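Local coordinates for protein paraflagellar rod component (Trypanosoma brucei, PDB 2Q0X) that is of unknown function but adopts the alpha/beta-hydrolase fold and is named as a component of the paraflagellar rod, at residues 31-36 with 68-73; 39-44 with 111-116; 16-21 with 95-100; 49-54 with 72-77. All coordinates share one frame; numbering follows the deposited sequence.

Contact 1. Residues 31-36 with 68-73; sequences FMMNMD and WAFVQV
F31 and Q72 form a hydrogen-bonded antiparallel pair: F31 N donates to Q72 O at 2.9 Å, and Q72 N returns a bond to F31 O. Two residues further on, M33 N reaches F70 O at 2.8 Å and F70 N answers to M33 O. Between these two hydrogen-bonded pairs M32 faces V71 as the non-hydrogen-bonded pair, where V71 CA lies 3.5 Å from F31 O in a CA-H...O contact.

A water adds to this ladder. It donates to F31 O and F70 O and accepts from Q72 NE2 at 3.0 Å, so both carbonyls serve two donors. The amide oxygen of Q72 is taken by L52 N. A second water links N34 ND2 to W68 O, at the point where N34, with its positive phi, turns the chain out of the strand.

Strand 26-33 is thereby the antiparallel neighbour of 69-73, the strand at which the parallel part of the alpha/beta-hydrolase sheet begins.

The side-chain contacts divide between the two faces. On one, F31 and Q72 run side by side, with NE2 near the plane of the ring at its edge and the amide turned 76° from it; M33 SD comes to the edge of the F70 ring, and helix 57-64 packs over M33 and F70. On the other, M32 and V71 touch, and M35 folds back: bends at chi2 (-64°) and chi3 (-77°) carry its flexible thioether to A69, with SD 3.4 Å from CB. A small residue lets the sulfur come this near.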
loop_
_atom_site.group_PDB
_atom_site.type_symbol
_atom_site.label_atom_id
_atom_site.label_comp_id
_atom_site.label_asym_id
_atom_site.label_seq_id
_atom_site.Cartn_x
_atom_site.Cartn_y
_atom_site.Cartn_z
ATOM N N PHE A 31 -6.070 9.776 0.987
ATOM C CA PHE A 31 -5.442 11.027 1.398
ATOM C C PHE A 31 -6.047 12.182 0.598
ATOM O O PHE A 31 -5.906 12.224 -0.616
ATOM C CB PHE A 31 -3.932 10.971 1.146
ATOM C CG PHE A 31 -3.191 12.158 1.669
ATOM C CD1 PHE A 31 -2.583 13.043 0.809
ATOM C CD2 PHE A 31 -3.082 12.373 3.047
ATOM C CE1 PHE A 31 -1.891 14.143 1.310
ATOM C CE2 PHE A 31 -2.412 13.458 3.540
ATOM C CZ PHE A 31 -1.809 14.343 2.672
ATOM N N MET A 32 -6.696 13.113 1.299
ATOM C CA MET A 32 -7.324 14.286 0.685
ATOM C C MET A 32 -6.523 15.574 0.970
ATOM O O MET A 32 -6.092 15.802 2.092
ATOM C CB MET A 32 -8.722 14.474 1.250
ATOM C CG MET A 32 -9.523 13.180 1.406
ATOM S SD MET A 32 -11.185 13.484 2.012
ATOM C CE MET A 32 -10.898 14.050 3.666
ATOM N N MET A 33 -6.378 16.421 -0.050
ATOM C CA MET A 33 -5.718 17.725 0.093
ATOM C C MET A 33 -6.647 18.819 -0.398
ATOM O O MET A 33 -7.289 18.663 -1.444
ATOM C CB MET A 33 -4.420 17.783 -0.714
ATOM C CG MET A 33 -3.421 16.762 -0.287
ATOM S SD MET A 33 -2.080 16.601 -1.447
ATOM C CE MET A 33 -1.214 18.100 -1.118
ATOM N N ASN A 34 -6.731 19.905 0.366
ATOM C CA ASN A 34 -7.411 21.127 -0.074
ATOM C C ASN A 34 -8.892 20.930 -0.340
ATOM O O ASN A 34 -9.408 21.282 -1.393
ATOM C CB ASN A 34 -6.701 21.701 -1.313
ATOM C CG ASN A 34 -5.204 21.910 -1.062
ATOM O OD1 ASN A 34 -4.826 22.471 -0.033
ATOM N ND2 ASN A 34 -4.358 21.421 -1.974
ATOM N N MET A 35 -9.562 20.376 0.668
ATOM C CA MET A 35 -10.975 20.054 0.587
ATOM C C MET A 35 -11.865 21.264 0.850
ATOM O O MET A 35 -13.069 21.116 0.955
ATOM C CB MET A 35 -11.309 18.936 1.586
ATOM C CG MET A 35 -10.564 17.636 1.322
ATOM S SD MET A 35 -11.019 16.896 -0.262
ATOM C CE MET A 35 -12.629 16.172 0.150
ATOM N N ASP A 36 -11.274 22.450 0.974
ATOM C CA ASP A 36 -12.032 23.709 0.912
ATOM C C ASP A 36 -12.778 23.858 -0.420
ATOM O O ASP A 36 -13.843 24.472 -0.471
ATOM C CB ASP A 36 -11.128 24.935 1.178
ATOM C CG ASP A 36 -9.688 24.754 0.645
ATOM O OD1 ASP A 36 -9.333 25.426 -0.357
ATOM O OD2 ASP A 36 -8.921 23.944 1.228
ATOM N N TRP A 68 -9.910 22.913 -7.297
ATOM C CA TRP A 68 -10.160 21.486 -7.103
ATOM C C TRP A 68 -9.373 20.943 -5.901
ATOM O O TRP A 68 -8.197 21.269 -5.715
ATOM C CB TRP A 68 -9.751 20.683 -8.353
ATOM C CG TRP A 68 -10.556 20.945 -9.620
ATOM C CD1 TRP A 68 -10.376 21.958 -10.514
ATOM C CD2 TRP A 68 -11.617 20.135 -10.152
ATOM N NE1 TRP A 68 -11.265 21.845 -11.544
ATOM C CE2 TRP A 68 -12.036 20.731 -11.354
ATOM C CE3 TRP A 68 -12.248 18.966 -9.731
ATOM C CZ2 TRP A 68 -13.064 20.194 -12.143
ATOM C CZ3 TRP A 68 -13.279 18.446 -10.504
ATOM C CH2 TRP A 68 -13.671 19.062 -11.698
ATOM N N ALA A 69 -10.012 20.098 -5.100
ATOM C CA ALA A 69 -9.301 19.296 -4.128
ATOM C C ALA A 69 -8.528 18.221 -4.896
ATOM O O ALA A 69 -8.794 17.993 -6.066
ATOM C CB ALA A 69 -10.260 18.669 -3.117
ATOM N N PHE A 70 -7.545 17.612 -4.244
ATOM C CA PHE A 70 -6.753 16.534 -4.822
ATOM C C PHE A 70 -6.828 15.349 -3.860
ATOM O O PHE A 70 -6.442 15.466 -2.705
ATOM C CB PHE A 70 -5.291 16.964 -5.066
ATOM C CG PHE A 70 -4.514 15.998 -5.939
ATOM C CD1 PHE A 70 -3.480 15.224 -5.410
ATOM C CD2 PHE A 70 -4.840 15.837 -7.278
ATOM C CE1 PHE A 70 -2.773 14.326 -6.192
ATOM C CE2 PHE A 70 -4.145 14.928 -8.063
ATOM C CZ PHE A 70 -3.106 14.158 -7.505
ATOM N N VAL A 71 -7.392 14.237 -4.342
ATOM C CA VAL A 71 -7.600 13.049 -3.534
ATOM C C VAL A 71 -6.886 11.876 -4.185
ATOM O O VAL A 71 -6.937 11.729 -5.402
ATOM C CB VAL A 71 -9.094 12.690 -3.399
ATOM C CG1 VAL A 71 -9.273 11.414 -2.557
ATOM C CG2 VAL A 71 -9.896 13.865 -2.785
ATOM N N GLN A 72 -6.245 11.055 -3.338
ATOM C CA GLN A 72 -5.462 9.887 -3.741
ATOM C C GLN A 72 -5.891 8.669 -2.966
ATOM O O GLN A 72 -6.066 8.736 -1.760
ATOM C CB GLN A 72 -3.995 10.136 -3.447
ATOM C CG GLN A 72 -3.402 11.232 -4.264
ATOM C CD GLN A 72 -1.982 11.553 -3.835
ATOM O OE1 GLN A 72 -1.037 10.844 -4.195
ATOM N NE2 GLN A 72 -1.831 12.610 -3.038
ATOM N N VAL A 73 -6.051 7.555 -3.664
ATOM C CA VAL A 73 -6.414 6.282 -3.047
ATOM C C VAL A 73 -5.418 5.273 -3.568
ATOM O O VAL A 73 -5.008 5.337 -4.731
ATOM C CB VAL A 73 -7.894 5.846 -3.382
ATOM C CG1 VAL A 73 -8.107 5.608 -4.872
ATOM C CG2 VAL A 73 -8.335 4.593 -2.580
HETATM O O HOH W 1 -4.364 13.874 -2.062
HETATM O O HOH W 2 -5.670 20.873 -4.681
#

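Contact 2. Residues 39-44 with 111-116; sequences RCVLWV and ALFATS
W43 and F113 meet edge-to-face across two parallel neighbours, strands 40-44 and 110-115, in the middle of the alpha/beta-hydrolase sheet. The indole CD1 stands over one face of the phenyl ring, toward its rim and 3.8 Å from F113 CD1, with the planes 65° apart. Paired in register, W43 and F113 leave the same face; with CG anti to the backbone N in both (chi1 174° in W43), the rings swing together. V41 joins them through CG1, 3.7 Å from F113 CB. Large apolar side chains fill this buried face, and the one polar atom of the indole, NE1, is given a partner. The opposite face is aliphatic: L42 and L112 lie side by side, V44 touches A114, and helix 119-128 packs over L112 and A114.

Behind these side chains the backbones are joined by five N-H...O bonds, from A111 N to C40 O through to T115 N to V44 O. Strand 69-73 pairs with 40-44 on its other edge.

The partner of the indole is T115 OG1, which E49 in turn hydrogen-bonds and so probably positions. NE1 donates to T115 OG1 at 2.9 Å, nearly in the indole plane, with an N-H...O angle of 143°.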
loop_
_atom_site.group_PDB
_atom_site.type_symbol
_atom_site.label_atom_id
_atom_site.label_comp_id
_atom_site.label_asym_id
_atom_site.label_seq_id
_atom_site.Cartn_x
_atom_site.Cartn_y
_atom_site.Cartn_z
ATOM N N ARG A 39 -15.208 20.303 -5.209
ATOM C CA ARG A 39 -15.070 19.265 -6.219
ATOM C C ARG A 39 -13.636 18.778 -6.165
ATOM O O ARG A 39 -12.778 19.479 -5.656
ATOM C CB ARG A 39 -15.397 19.805 -7.609
ATOM C CG ARG A 39 -14.600 21.044 -7.991
ATOM C CD ARG A 39 -15.032 21.603 -9.309
ATOM N NE ARG A 39 -14.172 22.698 -9.746
ATOM C CZ ARG A 39 -14.275 23.299 -10.930
ATOM N NH1 ARG A 39 -15.206 22.927 -11.800
ATOM N NH2 ARG A 39 -13.448 24.298 -11.240
ATOM N N CYS A 40 -13.368 17.587 -6.690
ATOM C CA CYS A 40 -12.039 17.012 -6.563
ATOM C C CYS A 40 -11.539 16.291 -7.799
ATOM O O CYS A 40 -12.310 15.705 -8.559
ATOM C CB CYS A 40 -11.974 16.057 -5.351
ATOM S SG CYS A 40 -13.021 14.569 -5.434
ATOM N N VAL A 41 -10.219 16.339 -7.984
ATOM C CA VAL A 41 -9.531 15.364 -8.803
ATOM C C VAL A 41 -9.201 14.134 -7.936
ATOM O O VAL A 41 -8.627 14.266 -6.860
ATOM C CB VAL A 41 -8.252 15.947 -9.404
ATOM C CG1 VAL A 41 -7.471 14.862 -10.152
ATOM C CG2 VAL A 41 -8.616 17.123 -10.322
ATOM N N LEU A 42 -9.621 12.953 -8.398
ATOM C CA LEU A 42 -9.372 11.703 -7.727
ATOM C C LEU A 42 -8.420 10.869 -8.569
ATOM O O LEU A 42 -8.729 10.510 -9.723
ATOM C CB LEU A 42 -10.675 10.944 -7.517
ATOM C CG LEU A 42 -10.598 9.523 -6.938
ATOM C CD1 LEU A 42 -9.831 9.514 -5.624
ATOM C CD2 LEU A 42 -12.032 8.916 -6.784
ATOM N N TRP A 43 -7.296 10.508 -7.953
ATOM C CA TRP A 43 -6.250 9.740 -8.604
ATOM C C TRP A 43 -6.236 8.271 -8.148
ATOM O O TRP A 43 -6.268 7.978 -6.967
ATOM C CB TRP A 43 -4.879 10.367 -8.342
ATOM C CG TRP A 43 -3.769 9.520 -8.878
ATOM C CD1 TRP A 43 -3.348 9.448 -10.175
ATOM C CD2 TRP A 43 -2.963 8.591 -8.148
ATOM N NE1 TRP A 43 -2.334 8.547 -10.292
ATOM C CE2 TRP A 43 -2.083 7.997 -9.061
ATOM C CE3 TRP A 43 -2.907 8.201 -6.811
ATOM C CZ2 TRP A 43 -1.147 7.048 -8.681
ATOM C CZ3 TRP A 43 -1.984 7.251 -6.440
ATOM C CH2 TRP A 43 -1.119 6.685 -7.372
ATOM N N VAL A 44 -6.160 7.373 -9.119
ATOM C CA VAL A 44 -5.908 5.964 -8.888
ATOM C C VAL A 44 -4.818 5.534 -9.882
ATOM O O VAL A 44 -4.761 5.997 -11.013
ATOM C CB VAL A 44 -7.258 5.101 -8.988
ATOM C CG1 VAL A 44 -7.789 5.030 -10.354
ATOM C CG2 VAL A 44 -7.044 3.724 -8.427
ATOM N N ALA A 111 -13.316 14.821 -11.113
ATOM C CA ALA A 111 -12.452 14.562 -12.247
ATOM C C ALA A 111 -11.637 13.297 -11.938
ATOM O O ALA A 111 -10.810 13.288 -11.020
ATOM C CB ALA A 111 -11.538 15.774 -12.502
ATOM N N LEU A 112 -11.887 12.217 -12.678
ATOM C CA LEU A 112 -11.149 10.968 -12.468
ATOM C C LEU A 112 -9.821 10.999 -13.218
ATOM O O LEU A 112 -9.796 11.234 -14.420
ATOM C CB LEU A 112 -11.951 9.745 -12.931
ATOM C CG LEU A 112 -12.710 8.888 -11.911
ATOM C CD1 LEU A 112 -13.325 7.646 -12.593
ATOM C CD2 LEU A 112 -11.820 8.470 -10.773
ATOM N N PHE A 113 -8.735 10.720 -12.493
ATOM C CA PHE A 113 -7.388 10.784 -12.999
ATOM C C PHE A 113 -6.724 9.420 -12.739
ATOM O O PHE A 113 -6.583 8.995 -11.600
ATOM C CB PHE A 113 -6.682 11.943 -12.277
ATOM C CG PHE A 113 -5.228 12.142 -12.625
ATOM C CD1 PHE A 113 -4.399 12.780 -11.720
ATOM C CD2 PHE A 113 -4.691 11.733 -13.847
ATOM C CE1 PHE A 113 -3.045 12.980 -11.991
ATOM C CE2 PHE A 113 -3.345 11.944 -14.143
ATOM C CZ PHE A 113 -2.523 12.566 -13.210
ATOM N N ALA A 114 -6.360 8.714 -13.802
ATOM C CA ALA A 114 -5.678 7.432 -13.649
ATOM C C ALA A 114 -4.376 7.455 -14.381
ATOM O O ALA A 114 -4.279 8.015 -15.462
ATOM C CB ALA A 114 -6.524 6.273 -14.146
ATOM N N THR A 115 -3.368 6.854 -13.753
ATOM C CA THR A 115 -2.096 6.582 -14.378
ATOM C C THR A 115 -1.896 5.083 -14.447
ATOM O O THR A 115 -2.459 4.330 -13.651
ATOM C CB THR A 115 -0.931 7.202 -13.569
ATOM O OG1 THR A 115 -1.019 6.788 -12.196
ATOM C CG2 THR A 115 -0.940 8.727 -13.690
ATOM N N SER A 116 -1.071 4.656 -15.402
ATOM C CA SER A 116 -0.646 3.250 -15.509
ATOM C C SER A 116 -1.846 2.275 -15.649
ATOM O O SER A 116 -2.797 2.564 -16.383
ATOM C CB SER A 116 0.258 2.898 -14.313
ATOM O OG SER A 116 0.849 1.636 -14.495
#

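Contact 3. Residues 16-21 with 95-100; sequences HLFTYY and DDLIGI
F18 is the first residue of strand 13-21 here to meet helix 87-104: its tip, CZ, touches both L97 CD1 (4.0 Å) and I100 CG2 (4.2 Å). The ring approaches both obliquely, while H105 packs against it from beyond the helix segment.

The strand edge faces the second subunit, whose R9 bonds to T19 O. The next inward residue, Y20, carries most of the contact. A chi1 of 65° sets its CG between the backbone N and the carbonyl carbon, and the ring leans over the helix at about a right angle to the L97 side chain. L97 CB is 3.7 Å from CZ and 3.5 Å from OH, while I100 CD1 packs on the near end of the ring, 3.8 Å from CB. D96 approaches CE2 with its CB at the exposed margin.

This is helix-on-sheet packing at the edge strand of this chain's alpha/beta-hydrolase sheet, which runs on into the second subunit; the strand and helix axes lie 10.2 Å apart at 122°. Its chemistry is dispersive, and tyrosine suits the place because its ring packs like phenylalanine while the hydroxyl, bonded to D93 O, adds a directed anchor to the helix that plain hydrophobic contacts would lack.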
loop_
_atom_site.group_PDB
_atom_site.type_symbol
_atom_site.label_atom_id
_atom_site.label_comp_id
_atom_site.label_asym_id
_atom_site.label_seq_id
_atom_site.Cartn_x
_atom_site.Cartn_y
_atom_site.Cartn_z
ATOM N N HIS A 16 -5.596 15.301 4.857
ATOM C CA HIS A 16 -6.377 14.509 5.796
ATOM C C HIS A 16 -6.402 13.066 5.340
ATOM O O HIS A 16 -6.594 12.789 4.178
ATOM C CB HIS A 16 -7.796 15.050 5.919
ATOM C CG HIS A 16 -7.916 16.239 6.821
ATOM N ND1 HIS A 16 -7.503 17.496 6.445
ATOM C CD2 HIS A 16 -8.415 16.366 8.070
ATOM C CE1 HIS A 16 -7.733 18.348 7.430
ATOM N NE2 HIS A 16 -8.281 17.686 8.431
ATOM N N LEU A 17 -6.184 12.148 6.268
ATOM C CA LEU A 17 -6.135 10.734 5.941
ATOM C C LEU A 17 -7.323 10.045 6.593
ATOM O O LEU A 17 -7.627 10.287 7.758
ATOM C CB LEU A 17 -4.845 10.097 6.446
ATOM C CG LEU A 17 -4.555 8.672 5.965
ATOM C CD1 LEU A 17 -4.158 8.665 4.489
ATOM C CD2 LEU A 17 -3.472 8.059 6.832
ATOM N N PHE A 18 -7.988 9.185 5.839
ATOM C CA PHE A 18 -8.918 8.249 6.427
ATOM C C PHE A 18 -8.881 6.934 5.687
ATOM O O PHE A 18 -8.180 6.796 4.680
ATOM C CB PHE A 18 -10.338 8.830 6.466
ATOM C CG PHE A 18 -11.012 8.902 5.137
ATOM C CD1 PHE A 18 -10.744 9.937 4.271
ATOM C CD2 PHE A 18 -11.938 7.940 4.762
ATOM C CE1 PHE A 18 -11.370 10.018 3.046
ATOM C CE2 PHE A 18 -12.560 8.004 3.534
ATOM C CZ PHE A 18 -12.276 9.061 2.672
ATOM N N THR A 19 -9.604 5.955 6.228
ATOM C CA THR A 19 -9.759 4.665 5.579
ATOM C C THR A 19 -11.256 4.326 5.461
ATOM O O THR A 19 -12.065 4.757 6.273
ATOM C CB THR A 19 -9.023 3.552 6.351
ATOM O OG1 THR A 19 -9.654 3.361 7.612
ATOM C CG2 THR A 19 -7.535 3.900 6.589
ATOM N N TYR A 20 -11.625 3.583 4.428
ATOM C CA TYR A 20 -12.970 3.023 4.367
ATOM C C TYR A 20 -12.862 1.520 4.189
ATOM O O TYR A 20 -11.920 1.027 3.565
ATOM C CB TYR A 20 -13.820 3.695 3.280
ATOM C CG TYR A 20 -13.347 3.467 1.858
ATOM C CD1 TYR A 20 -12.254 4.164 1.352
ATOM C CD2 TYR A 20 -14.011 2.563 1.019
ATOM C CE1 TYR A 20 -11.823 3.970 0.045
ATOM C CE2 TYR A 20 -13.583 2.345 -0.269
ATOM C CZ TYR A 20 -12.481 3.064 -0.763
ATOM O OH TYR A 20 -12.046 2.877 -2.057
ATOM N N TYR A 21 -13.813 0.805 4.779
ATOM C CA TYR A 21 -13.779 -0.656 4.818
ATOM C C TYR A 21 -14.207 -1.236 3.484
ATOM O O TYR A 21 -15.300 -0.960 2.989
ATOM C CB TYR A 21 -14.693 -1.221 5.916
ATOM C CG TYR A 21 -14.060 -1.344 7.281
ATOM C CD1 TYR A 21 -13.424 -2.522 7.675
ATOM C CD2 TYR A 21 -14.123 -0.299 8.195
ATOM C CE1 TYR A 21 -12.845 -2.649 8.942
ATOM C CE2 TYR A 21 -13.550 -0.415 9.474
ATOM C CZ TYR A 21 -12.915 -1.586 9.845
ATOM O OH TYR A 21 -12.351 -1.682 11.112
ATOM N N ASP A 95 -15.629 3.150 -6.778
ATOM C CA ASP A 95 -16.970 3.738 -6.876
ATOM C C ASP A 95 -17.595 4.029 -5.516
ATOM O O ASP A 95 -18.252 5.048 -5.330
ATOM C CB ASP A 95 -17.900 2.847 -7.691
ATOM C CG ASP A 95 -18.999 3.641 -8.380
ATOM O OD1 ASP A 95 -18.704 4.764 -8.870
ATOM O OD2 ASP A 95 -20.148 3.146 -8.403
ATOM N N ASP A 96 -17.368 3.123 -4.571
ATOM C CA ASP A 96 -17.726 3.328 -3.168
ATOM C C ASP A 96 -17.040 4.573 -2.575
ATOM O O ASP A 96 -17.635 5.310 -1.795
ATOM C CB ASP A 96 -17.362 2.087 -2.322
ATOM C CG ASP A 96 -18.118 0.812 -2.759
ATOM O OD1 ASP A 96 -19.172 0.937 -3.438
ATOM O OD2 ASP A 96 -17.660 -0.320 -2.416
ATOM N N LEU A 97 -15.783 4.810 -2.928
ATOM C CA LEU A 97 -15.098 6.023 -2.468
ATOM C C LEU A 97 -15.729 7.273 -3.102
ATOM O O LEU A 97 -15.979 8.261 -2.415
ATOM C CB LEU A 97 -13.593 5.956 -2.769
ATOM C CG LEU A 97 -12.801 7.222 -2.442
ATOM C CD1 LEU A 97 -13.073 7.671 -0.974
ATOM C CD2 LEU A 97 -11.289 7.081 -2.777
ATOM N N ILE A 98 -16.000 7.217 -4.403
ATOM C CA ILE A 98 -16.689 8.315 -5.075
ATOM C C ILE A 98 -17.995 8.674 -4.349
ATOM O O ILE A 98 -18.244 9.841 -4.058
ATOM C CB ILE A 98 -16.942 8.023 -6.564
ATOM C CG1 ILE A 98 -15.605 7.928 -7.314
ATOM C CG2 ILE A 98 -17.831 9.115 -7.203
ATOM C CD1 ILE A 98 -15.746 7.441 -8.790
ATOM N N GLY A 99 -18.813 7.667 -4.046
ATOM C CA GLY A 99 -19.991 7.856 -3.234
ATOM C C GLY A 99 -19.759 8.543 -1.896
ATOM O O GLY A 99 -20.516 9.454 -1.506
ATOM N N ILE A 100 -18.737 8.094 -1.175
ATOM C CA ILE A 100 -18.342 8.714 0.090
ATOM C C ILE A 100 -17.956 10.184 -0.106
ATOM O O ILE A 100 -18.403 11.061 0.617
ATOM C CB ILE A 100 -17.163 7.950 0.724
ATOM C CG1 ILE A 100 -17.654 6.630 1.323
ATOM C CG2 ILE A 100 -16.408 8.826 1.770
ATOM C CD1 ILE A 100 -16.509 5.594 1.471
#

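Contact 4. Residues 49-54 with 72-77; sequences ESLLSF and QVEVPS
L52 N donates to Q72 OE1 at 2.6 Å and L51 N to E74 OE1 at 3.0 Å, so Q72 at the end of strand 69-73 and E74 just beyond it grip successive amides of a type II beta turn, S50 to S53. The turn belongs to the loop after strand 40-44, beside the C-terminal ends of the parallel strands of this alpha/beta-hydrolase fold. The bond to E74 is nearly straight (169°) and uses the anti lone pair of the carboxylate; the one to Q72 is more bent, its donor tilted 22° from the carbonyl plane. Extended chains beyond CG let both residues span the gap to the turn, a reach that suits glutamine and glutamate. Within the turn, S50 OG donates to L51 O from above the carbonyl plane.

Outward from these bonds, the leucines pack alongside the polar groups. L51 crosses E74 at about a right angle, its CG 3.5 Å from OE1, while L52 CD2 lies 3.6 Å from Q72 NE2. L17 of the second subunit packs on both leucines. E74 OE2 also comes close to E74 OE2 of that subunit, a proximity that could favour a shared proton. On the strand side, L51 CD2 rests 3.7 Å from Q72 CB.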
loop_
_atom_site.group_PDB
_atom_site.type_symbol
_atom_site.label_atom_id
_atom_site.label_comp_id
_atom_site.label_asym_id
_atom_site.label_seq_id
_atom_site.Cartn_x
_atom_site.Cartn_y
_atom_site.Cartn_z
ATOM N N GLU A 49 2.147 1.609 -7.751
ATOM C CA GLU A 49 2.189 3.037 -7.503
ATOM C C GLU A 49 1.616 3.334 -6.113
ATOM O O GLU A 49 0.528 2.871 -5.764
ATOM C CB GLU A 49 1.427 3.810 -8.590
ATOM C CG GLU A 49 2.158 3.806 -9.929
ATOM C CD GLU A 49 1.474 4.650 -11.009
ATOM O OE1 GLU A 49 0.252 4.516 -11.218
ATOM O OE2 GLU A 49 2.175 5.440 -11.683
ATOM N N SER A 50 2.361 4.121 -5.348
ATOM C CA SER A 50 2.016 4.516 -3.993
ATOM C C SER A 50 1.308 5.850 -3.971
ATOM O O SER A 50 1.302 6.578 -4.967
ATOM C CB SER A 50 3.325 4.655 -3.183
ATOM O OG SER A 50 4.097 5.818 -3.591
ATOM N N LEU A 51 0.743 6.194 -2.820
ATOM C CA LEU A 51 0.337 7.562 -2.570
ATOM C C LEU A 51 1.503 8.469 -2.926
ATOM O O LEU A 51 2.656 8.121 -2.651
ATOM C CB LEU A 51 -0.025 7.779 -1.094
ATOM C CG LEU A 51 -1.281 7.127 -0.517
ATOM C CD1 LEU A 51 -1.430 7.507 0.968
ATOM C CD2 LEU A 51 -2.539 7.450 -1.370
ATOM N N LEU A 52 1.200 9.608 -3.540
ATOM C CA LEU A 52 2.216 10.561 -4.029
ATOM C C LEU A 52 3.249 9.901 -4.949
ATOM O O LEU A 52 4.439 10.212 -4.892
ATOM C CB LEU A 52 2.921 11.298 -2.864
ATOM C CG LEU A 52 2.143 12.340 -2.056
ATOM C CD1 LEU A 52 3.026 12.814 -0.860
ATOM C CD2 LEU A 52 1.691 13.508 -2.914
ATOM N N SER A 53 2.774 9.006 -5.812
ATOM C CA SER A 53 3.642 8.278 -6.754
ATOM C C SER A 53 4.486 9.231 -7.595
ATOM O O SER A 53 5.641 8.943 -7.904
ATOM C CB SER A 53 2.803 7.414 -7.704
ATOM O OG SER A 53 3.639 6.530 -8.444
ATOM N N PHE A 54 3.877 10.346 -7.989
ATOM C CA PHE A 54 4.576 11.391 -8.712
ATOM C C PHE A 54 4.833 12.555 -7.788
ATOM O O PHE A 54 3.906 13.076 -7.176
ATOM C CB PHE A 54 3.767 11.842 -9.927
ATOM C CG PHE A 54 3.633 10.780 -10.955
ATOM C CD1 PHE A 54 4.485 10.738 -12.045
ATOM C CD2 PHE A 54 2.689 9.771 -10.797
ATOM C CE1 PHE A 54 4.384 9.727 -12.984
ATOM C CE2 PHE A 54 2.568 8.760 -11.729
ATOM C CZ PHE A 54 3.426 8.739 -12.828
ATOM N N GLN A 72 -6.245 11.055 -3.338
ATOM C CA GLN A 72 -5.462 9.887 -3.741
ATOM C C GLN A 72 -5.891 8.669 -2.966
ATOM O O GLN A 72 -6.066 8.736 -1.760
ATOM C CB GLN A 72 -3.995 10.136 -3.447
ATOM C CG GLN A 72 -3.402 11.232 -4.264
ATOM C CD GLN A 72 -1.982 11.553 -3.835
ATOM O OE1 GLN A 72 -1.037 10.844 -4.195
ATOM N NE2 GLN A 72 -1.831 12.610 -3.038
ATOM N N VAL A 73 -6.051 7.555 -3.664
ATOM C CA VAL A 73 -6.414 6.282 -3.047
ATOM C C VAL A 73 -5.418 5.273 -3.568
ATOM O O VAL A 73 -5.008 5.337 -4.731
ATOM C CB VAL A 73 -7.894 5.846 -3.382
ATOM C CG1 VAL A 73 -8.107 5.608 -4.872
ATOM C CG2 VAL A 73 -8.335 4.593 -2.580
ATOM N N GLU A 74 -5.024 4.334 -2.718
ATOM C CA GLU A 74 -4.242 3.200 -3.194
ATOM C C GLU A 74 -5.161 2.068 -3.608
ATOM O O GLU A 74 -5.978 1.612 -2.819
ATOM C CB GLU A 74 -3.221 2.759 -2.144
ATOM C CG GLU A 74 -2.024 3.697 -2.105
ATOM C CD GLU A 74 -1.067 3.423 -0.940
ATOM O OE1 GLU A 74 0.086 3.956 -1.007
ATOM O OE2 GLU A 74 -1.485 2.691 0.023
ATOM N N VAL A 75 -5.020 1.639 -4.856
ATOM C CA VAL A 75 -5.729 0.468 -5.398
ATOM C C VAL A 75 -5.555 -0.729 -4.463
ATOM O O VAL A 75 -4.432 -1.119 -4.196
ATOM C CB VAL A 75 -5.169 0.053 -6.795
ATOM C CG1 VAL A 75 -6.003 -1.059 -7.393
ATOM C CG2 VAL A 75 -5.185 1.179 -7.718
ATOM N N PRO A 76 -6.671 -1.318 -3.975
ATOM C CA PRO A 76 -6.611 -2.452 -3.034
ATOM C C PRO A 76 -5.812 -3.665 -3.536
ATOM O O PRO A 76 -5.157 -4.344 -2.747
ATOM C CB PRO A 76 -8.080 -2.844 -2.865
ATOM C CG PRO A 76 -8.849 -1.629 -3.237
ATOM C CD PRO A 76 -8.056 -0.909 -4.261
ATOM N N SER A 77 -5.908 -3.934 -4.838
ATOM C CA SER A 77 -5.190 -5.019 -5.482
ATOM C C SER A 77 -3.689 -4.758 -5.573
ATOM O O SER A 77 -2.945 -5.640 -5.970
ATOM C CB SER A 77 -5.750 -5.264 -6.890
ATOM O OG SER A 77 -5.527 -4.130 -7.703
#

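How the contacts relate
All four contacts are buried, but contact 2 lies in the chain's own core, its centre about 8 Å from that of the chain, whereas contacts 1, 3 and 4 (about 17, 18 and 11 Å) reach the subunit interface. Contacts 1 and 2 are both strand pairings, antiparallel in one and parallel in the other, joined where V71 of strand 69-73 bonds to V41 and W43. Contact 3 instead packs a helix on the sheet through apolar side chains, and L97 meets both L42 and V73. Contact 4 shares Q72 and V73 with contact 1 but relies on side-chain-to-backbone bonds, and E49 ties its loop to T115 of contact 2.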